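Local structure of ankyrin repeat and SOCS box protein 11 (Homo sapiens, 4UUC) at residues A[166-171]-A[195-200]; A[6-11]-A[21-26]; A[72-77]-A[88-93]. The protein recognises substrates such as BIK for a cullin-5-RING E3 ubiquitin ligase that sends them to proteasomal degradation, this chain being its ankyrin repeat domain. All coordinates share one frame; numbering follows the deposited sequence.

Contact 1 (A[166-171]-A[195-200]); sequences WLDTPL and RRNAQG
R195 reaches across to T169 and L167 with its guanidinium group. A bend in the chain at chi3 (-71°) turns the flat head so that one face lies against the methyl group of T169, with CG2 3.5 Å from R195 NE and offset toward the rim. L167 CD2 comes to the guanidinium edge instead, 4.0 Å from R195 NH2. Also near the plane of the group, an ordered water accepts from R195 NH2 (2.7 Å) and donates both to L167 O and to the next backbone carbonyl, R196 O, at 2.6 Å, tying both backbones to the arginine. R196 starts away from the other segment, and its NH1 bonds to G200 O and forms a salt bridge with D205. N197 carries the direct polar link: its ND2 donates to D168 OD1 over 2.9 Å in a nearly straight bond (166°), and D168 OD1 lies close to the amide plane. D168 is further fixed by Y140 and R176 through OD2. The other amide atom of N197, OD1, accepts from Q199 N in an Asx turn and also from K201 N, using both ends of the amide. A leucine in place of N197 has neither amide group, and would probably leave D168 less firmly tied to this loop and the turn to G200 freer to shift. In the type I turn from N197 to G200, A198 sets its CB 4.0 Å from W166 CZ3 and 4.3 Å from L167 CD1, while L167 CG sits over the centre of the indole face. T169, the N-cap, opens the Thr-Pro-Leu-His start of helix 170-175 in the sixth ankyrin repeat, which the contact joins to the loop after that repeat's second helix, 180-188; P170 leans on helix 138-144, and N197 on L206 of helix 203-206.

Contact 2 (A[6-11]-A[21-26]); sequences SPLHEA and KTLIAQ
Helices 7-14 and 17-26 run antiparallel here, the axes of their 7-11 and 21-26 segments approaching to 9.9 Å at 153°, with the CA atoms of L8 and L23 the nearest pair, 6.6 Å apart. L23 is the main intruder. Its CG stands beside the backbone N and opposite the carbonyl carbon (chi1 -71°), which carries the CD1 methyl onto the first turn of the partner helix. There CD1 meets backbone as much as side chain, lying 3.8 Å from L8 N and equally near P7 C. On the P7 side the methyl touches the proline CB at 4.0 Å, and A11 CB, one turn further on, closes around it at 4.3 Å. P7, L8 and A11 therefore form a seat for a single leucine methyl. L8 answers from the other helix: with CG turned away from its backbone N (chi1 -172°), it sends CD1 obliquely past I24, 4.0 Å from I24 CG1, and alongside L23 CB. No hydrogen bond crosses between the helices, so the pairing rests on apolar contact. L8 and I24 both continue onto L56 of helix 50-58 in the following repeat, while L8 also touches L20 within its own.

The start of helix 7-14 is organised by polar groups on its far side. S6, at the N-cap position, shares a 2.8 Å hydrogen bond between its OG and H9 ND1, whose serine partner lies at the imidazole edge, while H9 NE2 is bonded to V38 O. The Ser-Pro-Leu-His sequence is a variant of the Thr-Pro-Leu-His signature that opens the first helix of an ankyrin repeat, and the antiparallel helix pair is the helical part of the first such repeat in this domain.

Contact 3 (A[72-77]-A[88-93]); sequences TPLFNA and VLLEFG
P73 O, the acceptor of a 2.9 Å helical hydrogen bond from A77 N, also meets L89 across the contact: the CD1 methyl of L89 lies 3.5 Å from this oxygen. The same methyl is 3.5 Å from L74 CA, so it presses directly on the backbone of the first helical turn. L89 gets there on an extended chain (chi2 170°), which carries CD1 out to the partner helix. Its two branches divide the work. CD2 goes to the proline ring, 3.8 Å from P73 CB, while CD1 is flanked by A77 CB at 3.8 Å. L74 adds its own CD1, 4.2 Å from L89 CD1, and its CD2 grazes L90 CD2 more loosely. C45 of helix 40-46 touches both P73 and L89, and V86 lies against L74 and A77, so the preceding repeat and helix 83-91 itself also pack on these residues.

Polar groups serve the helix ends rather than the interface. T72 OG1 caps helix 73-80 by accepting from F75 N in a fairly straight bond (163°). Helix 83-91 finishes in a Schellman motif with G93 as its C-prime residue, at backbone angles that call for glycine. Between the capped ends the two helices of this third ankyrin repeat meet through leucine, proline and alanine carbons, with no hydrogen bond between them, which is consistent with an association held mainly by apolar packing and burial from water.

How the contacts relate
Contacts 2 and 3 repeat one plan: each joins the two helices of an ankyrin repeat, the first and the third, by setting a leucine of the second helix against the Pro-Leu start of the first helix. Contact 3, mid-array, is buried, whereas contact 2 belongs to the terminal repeat and stays partly exposed; their centres are about 20 Å apart. Contact 1 lies on the opposite side of the chain's centre, about 50 Å from contact 2 between centres. It brings together loops rather than helix flanks, and its chemistry shifts accordingly to amide, carboxylate, guanidinium and water, with apolar contacts where it meets solvent, at W166 and A198. None of the three touches another.

Contact 1 (A[166-171]-A[195-200])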
ATOM      1  N   TRP A 166      -0.836  -3.538  16.730  1.00 21.11           N
ATOM      2  CA  TRP A 166      -0.855  -3.502  18.194  1.00 20.39           C
ATOM      3  C   TRP A 166       0.295  -4.359  18.751  1.00 17.47           C
ATOM      4  O   TRP A 166       1.451  -3.961  18.628  1.00 19.37           O
ATOM      5  CB  TRP A 166      -2.219  -3.933  18.757  1.00 19.09           C
ATOM      6  CG  TRP A 166      -2.328  -3.623  20.242  1.00 16.77           C
ATOM      7  CD1 TRP A 166      -1.987  -2.453  20.856  1.00 19.03           C
ATOM      8  CD2 TRP A 166      -2.777  -4.503  21.284  1.00 15.69           C
ATOM      9  NE1 TRP A 166      -2.198  -2.545  22.209  1.00 17.18           N
ATOM     10  CE2 TRP A 166      -2.684  -3.791  22.499  1.00 15.51           C
ATOM     11  CE3 TRP A 166      -3.252  -5.819  21.306  1.00 15.40           C
ATOM     12  CZ2 TRP A 166      -3.045  -4.351  23.721  1.00 16.59           C
ATOM     13  CZ3 TRP A 166      -3.610  -6.373  22.524  1.00 17.65           C
ATOM     14  CH2 TRP A 166      -3.502  -5.640  23.713  1.00 13.83           C
ATOM     15  N   LEU A 167       0.006  -5.514  19.350  1.00 17.51           N
ATOM     16  CA  LEU A 167       1.060  -6.320  19.980  1.00 18.52           C
ATOM     17  C   LEU A 167       1.740  -7.305  19.022  1.00 17.40           C
ATOM     18  O   LEU A 167       2.742  -7.932  19.381  1.00 18.14           O
ATOM     19  CB  LEU A 167       0.501  -7.095  21.173  1.00 19.92           C
ATOM     20  CG  LEU A 167       0.209  -6.308  22.457  1.00 18.63           C
ATOM     21  CD1 LEU A 167      -0.252  -7.268  23.538  1.00 21.91           C
ATOM     22  CD2 LEU A 167       1.402  -5.497  22.937  1.00 22.24           C
ATOM     23  N   ASP A 168       1.195  -7.454  17.820  1.00 15.19           N
ATOM     24  CA  ASP A 168       1.801  -8.311  16.804  1.00 16.71           C
ATOM     25  C   ASP A 168       2.865  -7.499  16.062  1.00 16.88           C
ATOM     26  O   ASP A 168       2.544  -6.600  15.283  1.00 17.62           O
ATOM     27  CB  ASP A 168       0.734  -8.843  15.841  1.00 18.26           C
ATOM     28  CG  ASP A 168       1.038 -10.249  15.336  1.00 18.84           C
ATOM     29  OD1 ASP A 168       1.319 -11.144  16.159  1.00 25.46           O
ATOM     30  OD2 ASP A 168       0.977 -10.463  14.110  1.00 22.48           O
ATOM     31  N   THR A 169       4.133  -7.789  16.332  1.00 17.62           N
ATOM     32  CA  THR A 169       5.225  -7.056  15.709  1.00 17.30           C
ATOM     33  C   THR A 169       5.427  -7.551  14.274  1.00 16.47           C
ATOM     34  O   THR A 169       4.930  -8.615  13.911  1.00 14.98           O
ATOM     35  CB  THR A 169       6.550  -7.211  16.495  1.00 17.20           C
ATOM     36  OG1 THR A 169       7.080  -8.528  16.301  1.00 17.72           O
ATOM     37  CG2 THR A 169       6.341  -6.959  17.988  1.00 21.54           C
ATOM     38  N   PRO A 170       6.146  -6.772  13.450  1.00 14.66           N
ATOM     39  CA  PRO A 170       6.510  -7.234  12.106  1.00 16.23           C
ATOM     40  C   PRO A 170       7.215  -8.587  12.122  1.00 17.04           C
ATOM     41  O   PRO A 170       7.036  -9.378  11.194  1.00 15.27           O
ATOM     42  CB  PRO A 170       7.438  -6.127  11.604  1.00 16.63           C
ATOM     43  CG  PRO A 170       6.955  -4.910  12.303  1.00 18.55           C
ATOM     44  CD  PRO A 170       6.569  -5.380  13.678  1.00 15.81           C
ATOM     45  N   LEU A 171       7.996  -8.855  13.165  1.00 16.96           N
ATOM     46  CA  LEU A 171       8.687 -10.135  13.276  1.00 15.34           C
ATOM     47  C   LEU A 171       7.689 -11.274  13.501  1.00 17.86           C
ATOM     48  O   LEU A 171       7.865 -12.365  12.964  1.00 13.46           O
ATOM     49  CB  LEU A 171       9.717 -10.102  14.408  1.00 15.63           C
ATOM     50  CG  LEU A 171      10.628 -11.328  14.513  1.00 16.16           C
ATOM     51  CD1 LEU A 171      11.622 -11.384  13.350  1.00 16.83           C
ATOM     52  CD2 LEU A 171      11.358 -11.341  15.842  1.00 20.82           C
ATOM     53  N   ARG A 195       9.915 -10.823  22.700  1.00 27.16           N
ATOM     54  CA  ARG A 195       8.635 -10.290  23.162  1.00 29.35           C
ATOM     55  C   ARG A 195       7.445 -11.057  22.586  1.00 30.35           C
ATOM     56  O   ARG A 195       7.478 -11.546  21.452  1.00 25.18           O
ATOM     57  CB  ARG A 195       8.511  -8.801  22.833  1.00 33.59           C
ATOM     58  CG  ARG A 195       8.557  -8.456  21.369  1.00 30.41           C
ATOM     59  CD  ARG A 195       8.305  -6.971  21.175  1.00 30.79           C
ATOM     60  NE  ARG A 195       6.914  -6.618  21.441  1.00 36.35           N
ATOM     61  CZ  ARG A 195       6.426  -5.384  21.379  1.00 43.42           C
ATOM     62  NH1 ARG A 195       7.218  -4.363  21.071  1.00 43.34           N
ATOM     63  NH2 ARG A 195       5.142  -5.169  21.632  1.00 43.47           N
ATOM     64  N   ARG A 196       6.399 -11.160  23.399  1.00 25.30           N
ATOM     65  CA  ARG A 196       5.224 -11.951  23.062  1.00 20.73           C
ATOM     66  C   ARG A 196       4.073 -11.062  22.613  1.00 28.50           C
ATOM     67  O   ARG A 196       3.988  -9.897  23.011  1.00 22.99           O
ATOM     68  CB  ARG A 196       4.811 -12.803  24.265  1.00 26.61           C
ATOM     69  CG  ARG A 196       5.953 -13.654  24.801  1.00 32.78           C
ATOM     70  CD  ARG A 196       5.521 -14.586  25.922  1.00 38.05           C
ATOM     71  NE  ARG A 196       6.556 -15.581  26.199  1.00 40.22           N
ATOM     72  CZ  ARG A 196       6.709 -16.721  25.527  1.00 46.27           C
ATOM     73  NH1 ARG A 196       5.887 -17.031  24.531  1.00 40.06           N
ATOM     74  NH2 ARG A 196       7.685 -17.557  25.851  1.00 49.98           N
ATOM     75  N   ASN A 197       3.197 -11.622  21.781  1.00 26.49           N
ATOM     76  CA  ASN A 197       2.055 -10.886  21.248  1.00 25.80           C
ATOM     77  C   ASN A 197       0.787 -11.119  22.072  1.00 19.74           C
ATOM     78  O   ASN A 197       0.851 -11.626  23.190  1.00 22.58           O
ATOM     79  CB  ASN A 197       1.824 -11.260  19.775  1.00 20.53           C
ATOM     80  CG  ASN A 197       1.347 -12.700  19.580  1.00 24.18           C
ATOM     81  OD1 ASN A 197       1.116 -13.442  20.533  1.00 22.26           O
ATOM     82  ND2 ASN A 197       1.200 -13.094  18.319  1.00 23.27           N
ATOM     83  N   ALA A 198      -0.362 -10.759  21.508  1.00 22.88           N
ATOM     84  CA  ALA A 198      -1.631 -10.813  22.233  1.00 24.91           C
ATOM     85  C   ALA A 198      -2.074 -12.244  22.544  1.00 29.95           C
ATOM     86  O   ALA A 198      -2.904 -12.464  23.427  1.00 25.42           O
ATOM     87  CB  ALA A 198      -2.711 -10.094  21.440  1.00 26.85           C
ATOM     88  N   GLN A 199      -1.527 -13.213  21.817  1.00 25.67           N
ATOM     89  CA  GLN A 199      -1.811 -14.620  22.083  1.00 26.11           C
ATOM     90  C   GLN A 199      -0.738 -15.230  22.987  1.00 22.38           C
ATOM     91  O   GLN A 199      -0.739 -16.435  23.243  1.00 30.54           O
ATOM     92  CB  GLN A 199      -1.914 -15.406  20.772  1.00 31.32           C
ATOM     93  CG  GLN A 199      -3.198 -15.145  19.986  1.00 28.88           C
ATOM     94  CD  GLN A 199      -3.238 -13.765  19.352  1.00 38.93           C
ATOM     95  OE1 GLN A 199      -2.281 -13.339  18.707  1.00 36.60           O
ATOM     96  NE2 GLN A 199      -4.350 -13.058  19.535  1.00 36.83           N
ATOM     97  N   GLY A 200       0.169 -14.388  23.476  1.00 23.53           N
ATOM     98  CA  GLY A 200       1.236 -14.822  24.358  1.00 23.78           C
ATOM     99  C   GLY A 200       2.341 -15.574  23.632  1.00 28.06           C
ATOM    100  O   GLY A 200       3.115 -16.304  24.254  1.00 28.11           O
TER
HETATM  101  O   HOH W   1       4.382  -7.783  21.550  1.00 20.28           O

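Contact 2 (A[6-11]-A[21-26])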
ATOM      1  N   SER A   6     -20.864   5.023 -17.729  1.00 21.48           N
ATOM      2  CA  SER A   6     -20.880   5.692 -19.027  1.00 24.15           C
ATOM      3  C   SER A   6     -19.789   5.215 -19.987  1.00 23.62           C
ATOM      4  O   SER A   6     -18.867   4.488 -19.594  1.00 23.14           O
ATOM      5  CB  SER A   6     -20.730   7.196 -18.822  1.00 30.85           C
ATOM      6  OG  SER A   6     -19.431   7.504 -18.348  1.00 24.61           O
ATOM      7  N   PRO A   7     -19.885   5.635 -21.257  1.00 17.07           N
ATOM      8  CA  PRO A   7     -18.791   5.384 -22.201  1.00 19.15           C
ATOM      9  C   PRO A   7     -17.446   5.935 -21.719  1.00 17.88           C
ATOM     10  O   PRO A   7     -16.415   5.301 -21.946  1.00 17.41           O
ATOM     11  CB  PRO A   7     -19.261   6.099 -23.467  1.00 22.53           C
ATOM     12  CG  PRO A   7     -20.759   6.001 -23.399  1.00 25.79           C
ATOM     13  CD  PRO A   7     -21.093   6.140 -21.938  1.00 23.43           C
ATOM     14  N   LEU A   8     -17.452   7.092 -21.064  1.00 18.51           N
ATOM     15  CA  LEU A   8     -16.216   7.660 -20.534  1.00 21.96           C
ATOM     16  C   LEU A   8     -15.581   6.734 -19.490  1.00 17.01           C
ATOM     17  O   LEU A   8     -14.363   6.549 -19.486  1.00 17.37           O
ATOM     18  CB  LEU A   8     -16.470   9.039 -19.923  1.00 17.99           C
ATOM     19  CG  LEU A   8     -15.218   9.821 -19.511  1.00 21.15           C
ATOM     20  CD1 LEU A   8     -14.367  10.184 -20.722  1.00 21.56           C
ATOM     21  CD2 LEU A   8     -15.589  11.073 -18.738  1.00 22.14           C
ATOM     22  N   HIS A   9     -16.403   6.160 -18.612  1.00 18.37           N
ATOM     23  CA  HIS A   9     -15.921   5.206 -17.610  1.00 20.79           C
ATOM     24  C   HIS A   9     -15.196   4.047 -18.286  1.00 18.15           C
ATOM     25  O   HIS A   9     -14.132   3.614 -17.842  1.00 16.94           O
ATOM     26  CB  HIS A   9     -17.076   4.646 -16.769  1.00 17.63           C
ATOM     27  CG  HIS A   9     -17.551   5.556 -15.678  1.00 20.09           C
ATOM     28  ND1 HIS A   9     -18.435   6.591 -15.901  1.00 21.07           N
ATOM     29  CD2 HIS A   9     -17.299   5.558 -14.347  1.00 20.10           C
ATOM     30  CE1 HIS A   9     -18.691   7.204 -14.759  1.00 24.37           C
ATOM     31  NE2 HIS A   9     -18.013   6.597 -13.800  1.00 20.70           N
ATOM     32  N   GLU A  10     -15.796   3.546 -19.361  1.00 14.65           N
ATOM     33  CA  GLU A  10     -15.268   2.392 -20.076  1.00 15.45           C
ATOM     34  C   GLU A  10     -13.977   2.738 -20.812  1.00 14.72           C
ATOM     35  O   GLU A  10     -13.024   1.957 -20.796  1.00 16.59           O
ATOM     36  CB  GLU A  10     -16.314   1.855 -21.062  1.00 16.93           C
ATOM     37  CG  GLU A  10     -15.839   0.694 -21.925  1.00 20.31           C
ATOM     38  CD  GLU A  10     -15.492  -0.556 -21.125  1.00 28.26           C
ATOM     39  OE1 GLU A  10     -15.879  -0.647 -19.939  1.00 29.08           O
ATOM     40  OE2 GLU A  10     -14.828  -1.456 -21.691  1.00 22.89           O
ATOM     41  N   ALA A  11     -13.942   3.897 -21.466  1.00 17.01           N
ATOM     42  CA  ALA A  11     -12.721   4.332 -22.140  1.00 14.91           C
ATOM     43  C   ALA A  11     -11.596   4.469 -21.116  1.00 16.94           C
ATOM     44  O   ALA A  11     -10.461   4.045 -21.354  1.00 13.86           O
ATOM     45  CB  ALA A  11     -12.938   5.644 -22.875  1.00 15.07           C
ATOM     46  N   LYS A  21     -10.480  11.130 -24.890  1.00 16.11           N
ATOM     47  CA  LYS A  21     -10.339  12.539 -25.239  1.00 19.67           C
ATOM     48  C   LYS A  21     -11.415  12.970 -26.233  1.00 17.88           C
ATOM     49  O   LYS A  21     -11.872  14.111 -26.200  1.00 23.71           O
ATOM     50  CB  LYS A  21      -8.947  12.812 -25.807  1.00 21.80           C
ATOM     51  CG  LYS A  21      -7.842  12.679 -24.768  1.00 16.98           C
ATOM     52  CD  LYS A  21      -6.463  12.886 -25.375  1.00 23.28           C
ATOM     53  CE  LYS A  21      -6.162  14.355 -25.607  1.00 37.40           C
ATOM     54  NZ  LYS A  21      -5.930  15.082 -24.330  1.00 31.59           N
ATOM     55  N   THR A  22     -11.837  12.052 -27.097  1.00 20.18           N
ATOM     56  CA  THR A  22     -12.892  12.355 -28.057  1.00 22.43           C
ATOM     57  C   THR A  22     -14.201  12.611 -27.316  1.00 21.98           C
ATOM     58  O   THR A  22     -14.907  13.578 -27.601  1.00 24.86           O
ATOM     59  CB  THR A  22     -13.072  11.213 -29.081  1.00 21.15           C
ATOM     60  OG1 THR A  22     -11.863  11.051 -29.834  1.00 22.04           O
ATOM     61  CG2 THR A  22     -14.214  11.515 -30.044  1.00 23.54           C
ATOM     62  N   LEU A  23     -14.515  11.745 -26.358  1.00 18.48           N
ATOM     63  CA  LEU A  23     -15.721  11.898 -25.546  1.00 19.85           C
ATOM     64  C   LEU A  23     -15.696  13.193 -24.730  1.00 21.94           C
ATOM     65  O   LEU A  23     -16.703  13.890 -24.637  1.00 22.63           O
ATOM     66  CB  LEU A  23     -15.886  10.692 -24.617  1.00 17.29           C
ATOM     67  CG  LEU A  23     -16.275   9.382 -25.308  1.00 15.14           C
ATOM     68  CD1 LEU A  23     -16.029   8.186 -24.395  1.00 18.95           C
ATOM     69  CD2 LEU A  23     -17.731   9.427 -25.741  1.00 20.54           C
ATOM     70  N   ILE A  24     -14.549  13.510 -24.137  1.00 19.01           N
ATOM     71  CA  ILE A  24     -14.406  14.748 -23.378  1.00 23.97           C
ATOM     72  C   ILE A  24     -14.665  15.955 -24.281  1.00 25.27           C
ATOM     73  O   ILE A  24     -15.364  16.893 -23.889  1.00 22.78           O
ATOM     74  CB  ILE A  24     -13.003  14.850 -22.736  1.00 20.99           C
ATOM     75  CG1 ILE A  24     -12.880  13.828 -21.602  1.00 23.01           C
ATOM     76  CG2 ILE A  24     -12.745  16.258 -22.198  1.00 27.72           C
ATOM     77  CD1 ILE A  24     -11.472  13.667 -21.049  1.00 22.65           C
ATOM     78  N   ALA A  25     -14.114  15.914 -25.490  1.00 23.84           N
ATOM     79  CA  ALA A  25     -14.256  17.006 -26.448  1.00 26.41           C
ATOM     80  C   ALA A  25     -15.716  17.213 -26.850  1.00 28.43           C
ATOM     81  O   ALA A  25     -16.126  18.334 -27.146  1.00 26.67           O
ATOM     82  CB  ALA A  25     -13.403  16.742 -27.681  1.00 25.05           C
ATOM     83  N   GLN A  26     -16.497  16.137 -26.858  1.00 24.71           N
ATOM     84  CA  GLN A  26     -17.917  16.233 -27.201  1.00 25.47           C
ATOM     85  C   GLN A  26     -18.737  16.868 -26.080  1.00 35.84           C
ATOM     86  O   GLN A  26     -19.881  17.275 -26.296  1.00 30.91           O
ATOM     87  CB  GLN A  26     -18.490  14.854 -27.528  1.00 31.09           C
ATOM     88  CG  GLN A  26     -18.027  14.278 -28.852  1.00 44.27           C
ATOM     89  CD  GLN A  26     -18.367  15.167 -30.039  1.00 51.44           C
ATOM     90  OE1 GLN A  26     -17.608  16.070 -30.394  1.00 51.67           O
ATOM     91  NE2 GLN A  26     -19.512  14.907 -30.662  1.00 58.74           N
TER

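Contact 3 (A[72-77]-A[88-93])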
ATOM      1  N   THR A  72     -10.158   6.255  -2.985  1.00 19.62           N
ATOM      2  CA  THR A  72      -9.792   7.468  -3.703  1.00 15.74           C
ATOM      3  C   THR A  72      -9.041   7.090  -4.979  1.00 18.83           C
ATOM      4  O   THR A  72      -8.608   5.943  -5.126  1.00 17.32           O
ATOM      5  CB  THR A  72      -8.909   8.386  -2.846  1.00 21.20           C
ATOM      6  OG1 THR A  72      -7.731   7.673  -2.450  1.00 18.79           O
ATOM      7  CG2 THR A  72      -9.660   8.853  -1.600  1.00 22.53           C
ATOM      8  N   PRO A  73      -8.888   8.044  -5.912  1.00 18.54           N
ATOM      9  CA  PRO A  73      -8.069   7.750  -7.095  1.00 18.34           C
ATOM     10  C   PRO A  73      -6.659   7.305  -6.712  1.00 18.03           C
ATOM     11  O   PRO A  73      -6.107   6.416  -7.360  1.00 16.28           O
ATOM     12  CB  PRO A  73      -8.050   9.080  -7.849  1.00 18.00           C
ATOM     13  CG  PRO A  73      -9.349   9.746  -7.453  1.00 19.99           C
ATOM     14  CD  PRO A  73      -9.592   9.336  -6.030  1.00 23.22           C
ATOM     15  N   LEU A  74      -6.098   7.899  -5.660  1.00 17.48           N
ATOM     16  CA  LEU A  74      -4.744   7.557  -5.233  1.00 16.69           C
ATOM     17  C   LEU A  74      -4.671   6.118  -4.733  1.00 16.74           C
ATOM     18  O   LEU A  74      -3.713   5.402  -5.033  1.00 16.28           O
ATOM     19  CB  LEU A  74      -4.258   8.521  -4.150  1.00 18.23           C
ATOM     20  CG  LEU A  74      -2.818   8.332  -3.660  1.00 18.87           C
ATOM     21  CD1 LEU A  74      -1.804   8.438  -4.804  1.00 17.72           C
ATOM     22  CD2 LEU A  74      -2.504   9.354  -2.583  1.00 22.17           C
ATOM     23  N   PHE A  75      -5.674   5.689  -3.972  1.00 15.15           N
ATOM     24  CA  PHE A  75      -5.734   4.299  -3.542  1.00 15.79           C
ATOM     25  C   PHE A  75      -5.756   3.375  -4.760  1.00 14.82           C
ATOM     26  O   PHE A  75      -5.005   2.404  -4.826  1.00 14.96           O
ATOM     27  CB  PHE A  75      -6.957   4.049  -2.654  1.00 16.79           C
ATOM     28  CG  PHE A  75      -7.107   2.617  -2.224  1.00 14.32           C
ATOM     29  CD1 PHE A  75      -6.429   2.135  -1.116  1.00 19.40           C
ATOM     30  CD2 PHE A  75      -7.918   1.751  -2.931  1.00 13.87           C
ATOM     31  CE1 PHE A  75      -6.560   0.814  -0.728  1.00 16.52           C
ATOM     32  CE2 PHE A  75      -8.053   0.435  -2.547  1.00 17.46           C
ATOM     33  CZ  PHE A  75      -7.378  -0.034  -1.444  1.00 16.52           C
ATOM     34  N   ASN A  76      -6.606   3.688  -5.733  1.00 15.04           N
ATOM     35  CA  ASN A  76      -6.708   2.866  -6.932  1.00 16.21           C
ATOM     36  C   ASN A  76      -5.384   2.828  -7.692  1.00 15.56           C
ATOM     37  O   ASN A  76      -4.985   1.781  -8.202  1.00 16.61           O
ATOM     38  CB  ASN A  76      -7.831   3.380  -7.835  1.00 17.19           C
ATOM     39  CG  ASN A  76      -9.211   3.017  -7.306  1.00 19.33           C
ATOM     40  OD1 ASN A  76      -9.342   2.437  -6.228  1.00 17.67           O
ATOM     41  ND2 ASN A  76     -10.247   3.362  -8.062  1.00 18.36           N
ATOM     42  N   ALA A  77      -4.693   3.964  -7.739  1.00 14.72           N
ATOM     43  CA  ALA A  77      -3.401   4.041  -8.412  1.00 16.12           C
ATOM     44  C   ALA A  77      -2.402   3.114  -7.733  1.00 18.55           C
ATOM     45  O   ALA A  77      -1.551   2.511  -8.388  1.00 19.33           O
ATOM     46  CB  ALA A  77      -2.886   5.472  -8.418  1.00 21.52           C
ATOM     47  N   VAL A  88       1.022  12.027 -10.943  1.00 22.47           N
ATOM     48  CA  VAL A  88       0.126  13.024 -11.533  1.00 22.75           C
ATOM     49  C   VAL A  88      -1.000  13.391 -10.560  1.00 22.43           C
ATOM     50  O   VAL A  88      -1.396  14.554 -10.473  1.00 21.04           O
ATOM     51  CB  VAL A  88      -0.473  12.544 -12.890  1.00 24.02           C
ATOM     52  CG1 VAL A  88      -1.408  11.360 -12.716  1.00 23.72           C
ATOM     53  CG2 VAL A  88      -1.200  13.687 -13.582  1.00 28.17           C
ATOM     54  N   LEU A  89      -1.503  12.410  -9.817  1.00 21.10           N
ATOM     55  CA  LEU A  89      -2.521  12.673  -8.801  1.00 17.56           C
ATOM     56  C   LEU A  89      -1.994  13.624  -7.724  1.00 19.85           C
ATOM     57  O   LEU A  89      -2.676  14.568  -7.322  1.00 20.68           O
ATOM     58  CB  LEU A  89      -2.983  11.368  -8.155  1.00 17.56           C
ATOM     59  CG  LEU A  89      -3.839  10.445  -9.021  1.00 18.84           C
ATOM     60  CD1 LEU A  89      -3.998   9.097  -8.338  1.00 20.11           C
ATOM     61  CD2 LEU A  89      -5.209  11.064  -9.302  1.00 19.17           C
ATOM     62  N   LEU A  90      -0.782  13.364  -7.252  1.00 19.26           N
ATOM     63  CA  LEU A  90      -0.160  14.216  -6.244  1.00 20.89           C
ATOM     64  C   LEU A  90       0.097  15.618  -6.800  1.00 24.89           C
ATOM     65  O   LEU A  90      -0.032  16.609  -6.082  1.00 28.96           O
ATOM     66  CB  LEU A  90       1.143  13.587  -5.745  1.00 21.61           C
ATOM     67  CG  LEU A  90       0.957  12.316  -4.908  1.00 21.86           C
ATOM     68  CD1 LEU A  90       2.276  11.590  -4.718  1.00 24.22           C
ATOM     69  CD2 LEU A  90       0.327  12.633  -3.558  1.00 26.21           C
ATOM     70  N   GLU A  91       0.435  15.699  -8.085  1.00 26.55           N
ATOM     71  CA  GLU A  91       0.646  16.990  -8.735  1.00 27.37           C
ATOM     72  C   GLU A  91      -0.640  17.807  -8.735  1.00 31.03           C
ATOM     73  O   GLU A  91      -0.609  19.027  -8.574  1.00 30.65           O
ATOM     74  CB  GLU A  91       1.149  16.802 -10.170  1.00 25.67           C
ATOM     75  CG  GLU A  91       2.597  16.348 -10.273  1.00 38.59           C
ATOM     76  CD  GLU A  91       2.960  15.866 -11.670  1.00 53.16           C
ATOM     77  OE1 GLU A  91       2.185  16.133 -12.617  1.00 49.81           O
ATOM     78  OE2 GLU A  91       4.018  15.217 -11.818  1.00 53.38           O
ATOM     79  N   PHE A  92      -1.771  17.126  -8.901  1.00 25.75           N
ATOM     80  CA  PHE A  92      -3.072  17.790  -8.954  1.00 28.88           C
ATOM     81  C   PHE A  92      -3.734  17.894  -7.577  1.00 26.34           C
ATOM     82  O   PHE A  92      -4.929  18.179  -7.470  1.00 25.88           O
ATOM     83  CB  PHE A  92      -3.993  17.058  -9.935  1.00 31.75           C
ATOM     84  CG  PHE A  92      -3.787  17.464 -11.367  1.00 21.71           C
ATOM     85  CD1 PHE A  92      -2.770  16.907 -12.122  1.00 25.04           C
ATOM     86  CD2 PHE A  92      -4.602  18.423 -11.950  1.00 26.36           C
ATOM     87  CE1 PHE A  92      -2.576  17.288 -13.433  1.00 30.16           C
ATOM     88  CE2 PHE A  92      -4.412  18.806 -13.261  1.00 26.32           C
ATOM     89  CZ  PHE A  92      -3.399  18.239 -14.003  1.00 27.42           C
ATOM     90  N   GLY A  93      -2.955  17.664  -6.527  1.00 22.18           N
ATOM     91  CA  GLY A  93      -3.399  17.961  -5.176  1.00 29.54           C
ATOM     92  C   GLY A  93      -4.036  16.808  -4.427  1.00 25.33           C
ATOM     93  O   GLY A  93      -4.813  17.024  -3.496  1.00 26.57           O
TER